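Local structure of erythromycin C-12 hydroxylase (Saccharopolyspora erythraea, 2JJN) at residues 85-90 with 232-237. The protein hydroxylates the macrolactone ring of erythromycin D at C-12 to give erythromycin C, as a heme-dependent cytochrome P450 monooxygenase of erythromycin biosynthesis. The protein carries 2 engineered substitutions. Numbering follows the deposited sequence. Where two conformers were deposited one is given.
With HEM (protoporphyrin IX containing Fe), chain B.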
# COMPACT_ATOMS: atom_id res chain seq x y z
N GLY A 85 -2.66 -7.10 -17.93
CA GLY A 85 -3.42 -7.29 -16.69
C GLY A 85 -2.89 -6.50 -15.49
O GLY A 85 -3.56 -6.43 -14.47
N MET A 86 -1.66 -6.00 -15.58
CA MET A 86 -1.08 -5.22 -14.45
C MET A 86 -1.63 -3.82 -14.50
O MET A 86 -1.03 -2.89 -15.06
CB MET A 86 0.44 -5.15 -14.58
CG MET A 86 1.12 -6.41 -14.19
SD MET A 86 0.83 -6.77 -12.45
CE MET A 86 1.86 -8.24 -12.29
N ILE A 87 -2.82 -3.68 -13.93
CA ILE A 87 -3.63 -2.51 -14.14
C ILE A 87 -2.93 -1.18 -13.72
O ILE A 87 -3.16 -0.12 -14.34
CB ILE A 87 -5.00 -2.69 -13.34
CG1 ILE A 87 -5.99 -1.61 -13.70
CG2 ILE A 87 -4.74 -2.86 -11.89
CD1 ILE A 87 -7.33 -1.90 -13.00
N HIS A 88 -2.08 -1.27 -12.70
CA HIS A 88 -1.43 -0.04 -12.21
C HIS A 88 -0.34 0.43 -13.15
O HIS A 88 0.24 1.53 -12.92
CB HIS A 88 -0.88 -0.23 -10.82
CG HIS A 88 0.17 -1.30 -10.75
ND1 HIS A 88 -0.12 -2.63 -11.00
CD2 HIS A 88 1.48 -1.24 -10.42
CE1 HIS A 88 0.99 -3.34 -10.85
NE2 HIS A 88 1.97 -2.52 -10.50
N GLU A 89 -0.03 -0.35 -14.19
CA GLU A 89 1.03 0.02 -15.13
C GLU A 89 0.45 0.25 -16.52
O GLU A 89 1.20 0.33 -17.50
CB GLU A 89 2.11 -1.07 -15.18
CG GLU A 89 2.92 -1.12 -13.91
CD GLU A 89 4.02 -2.13 -13.98
OE1 GLU A 89 4.06 -2.92 -14.96
OE2 GLU A 89 4.81 -2.15 -13.02
N ILE A 90 -0.88 0.38 -16.61
CA ILE A 90 -1.56 0.49 -17.89
C ILE A 90 -2.28 1.83 -17.95
O ILE A 90 -2.90 2.25 -16.97
CB ILE A 90 -2.52 -0.72 -18.07
CG1 ILE A 90 -1.66 -1.99 -18.23
CG2 ILE A 90 -3.38 -0.53 -19.28
CD1 ILE A 90 -2.45 -3.30 -18.20
N ALA A 232 -4.38 -13.60 -14.05
CA ALA A 232 -3.31 -13.99 -13.11
C ALA A 232 -2.46 -12.79 -12.71
O ALA A 232 -2.11 -12.64 -11.51
CB ALA A 232 -2.43 -15.06 -13.76
N ASN A 233 -2.13 -11.96 -13.68
CA ASN A 233 -1.36 -10.74 -13.36
C ASN A 233 -2.15 -9.79 -12.50
O ASN A 233 -1.64 -9.23 -11.50
CB ASN A 233 -0.89 -10.08 -14.62
CG ASN A 233 0.35 -10.79 -15.23
OD1 ASN A 233 1.28 -11.15 -14.50
ND2 ASN A 233 0.38 -10.92 -16.54
N PHE A 234 -3.41 -9.60 -12.85
CA PHE A 234 -4.25 -8.76 -11.99
C PHE A 234 -4.37 -9.34 -10.58
O PHE A 234 -4.25 -8.62 -9.57
CB PHE A 234 -5.61 -8.52 -12.59
CG PHE A 234 -6.51 -7.77 -11.65
CD1 PHE A 234 -6.32 -6.41 -11.45
CD2 PHE A 234 -7.48 -8.43 -10.87
CE1 PHE A 234 -7.08 -5.71 -10.56
CE2 PHE A 234 -8.26 -7.74 -9.97
CZ PHE A 234 -8.04 -6.33 -9.79
N SER A 235 -4.57 -10.66 -10.49
CA SER A 235 -4.66 -11.30 -9.18
C SER A 235 -3.36 -11.17 -8.39
O SER A 235 -3.42 -11.06 -7.19
CB SER A 235 -5.04 -12.79 -9.27
OG SER A 235 -6.35 -12.93 -9.85
N THR A 236 -2.22 -11.19 -9.09
CA THR A 236 -0.89 -10.99 -8.47
C THR A 236 -0.82 -9.59 -7.83
O THR A 236 -0.43 -9.45 -6.66
CB THR A 236 0.26 -11.10 -9.51
OG1 THR A 236 0.27 -12.38 -10.13
CG2 THR A 236 1.67 -10.80 -8.87
N ALA A 237 -1.20 -8.58 -8.60
CA ALA A 237 -1.24 -7.16 -8.15
C ALA A 237 -2.15 -7.03 -6.96
O ALA A 237 -1.81 -6.39 -5.95
CB ALA A 237 -1.76 -6.28 -9.23
CHA HEM B . -3.78 1.36 -6.38
CHB HEM B . -2.32 2.53 -1.87
CHC HEM B . -4.58 -1.40 -0.16
CHD HEM B . -5.32 -2.98 -4.70
C1A HEM B . -3.27 2.02 -5.28
C2A HEM B . -2.57 3.31 -5.34
C3A HEM B . -2.16 3.62 -4.11
C4A HEM B . -2.57 2.55 -3.22
CMA HEM B . -1.36 4.87 -3.68
CAA HEM B . -2.38 4.16 -6.60
CBA HEM B . -1.19 3.70 -7.42
CGA HEM B . -0.82 4.70 -8.53
O1A HEM B . -1.51 5.74 -8.68
O2A HEM B . 0.15 4.37 -9.28
C1B HEM B . -2.83 1.56 -1.01
C2B HEM B . -2.73 1.59 0.42
C3B HEM B . -3.36 0.50 0.91
C4B HEM B . -3.86 -0.23 -0.25
CMB HEM B . -2.00 2.76 1.13
CAB HEM B . -3.55 -0.01 2.35
CBB HEM B . -3.68 0.83 3.32
C1C HEM B . -4.97 -2.17 -1.24
C2C HEM B . -5.66 -3.45 -1.14
C3C HEM B . -5.86 -3.89 -2.40
C4C HEM B . -5.32 -2.89 -3.33
CMC HEM B . -6.04 -4.10 0.21
CAC HEM B . -6.50 -5.20 -2.89
CBC HEM B . -7.57 -5.75 -2.31
C1D HEM B . -4.94 -1.96 -5.52
C2D HEM B . -5.01 -2.05 -6.94
C3D HEM B . -4.56 -0.72 -7.46
C4D HEM B . -4.24 0.06 -6.30
CMD HEM B . -5.45 -3.27 -7.79
CAD HEM B . -4.42 -0.27 -8.93
CBD HEM B . -5.70 0.43 -9.42
CGD HEM B . -5.49 0.96 -10.80
O1D HEM B . -4.35 1.02 -11.29
O2D HEM B . -6.51 1.32 -11.43
NA HEM B . -3.27 1.58 -3.95
NB HEM B . -3.49 0.41 -1.43
NC HEM B . -4.77 -1.89 -2.58
ND HEM B . -4.48 -0.68 -5.16
FE HEM B . -4.14 -0.06 -3.26
O HOH W 1 -2.12 -0.98 -3.39
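Phe234 meets the 85-90 loop with the edge of its ring: Ile87 CG2 lies in the ring plane, 3.9 Å from Phe234 CD1, and Gly85 O, also near that plane, sits 3.5 Å from Phe234 CB. A heme methyl, CMD, approaches Phe234 CE1 obliquely at 4.0 Å. Glu89 CG lies above one face of the His88 ring, toward its rim, while Ala237 CB stands obliquely to it, 4.3 Å from His88 CE1. Ile87 and Phe234 run side by side in the same direction; with CG1 anti to the backbone N (chi1 -171°), Ile87 turns CG1 and CD1 to the heme propionate and CG2 to the phenyl ring. Met86 bends back at chi2 (-63°) and crosses the Asn233 side chain at about a right angle. Its SD rests 3.6 Å from the backbone O of Asn233. Met86 CE lies 3.7 Å from the side-chain OD1 of Asn233. No hydrogen bond joins the segments; Asn233 ND2 bonds to Pro84 O. Of the substrate-binding residues His88 and Glu89, only His88 reaches 232-237. The loop, between strand 69-70 and helix 94-105, lies between a heme propionate and helix 228-259, the P450 distal helix, with Phe234 also touching Val102 and Leu216 of helices 94-105 and 212-218.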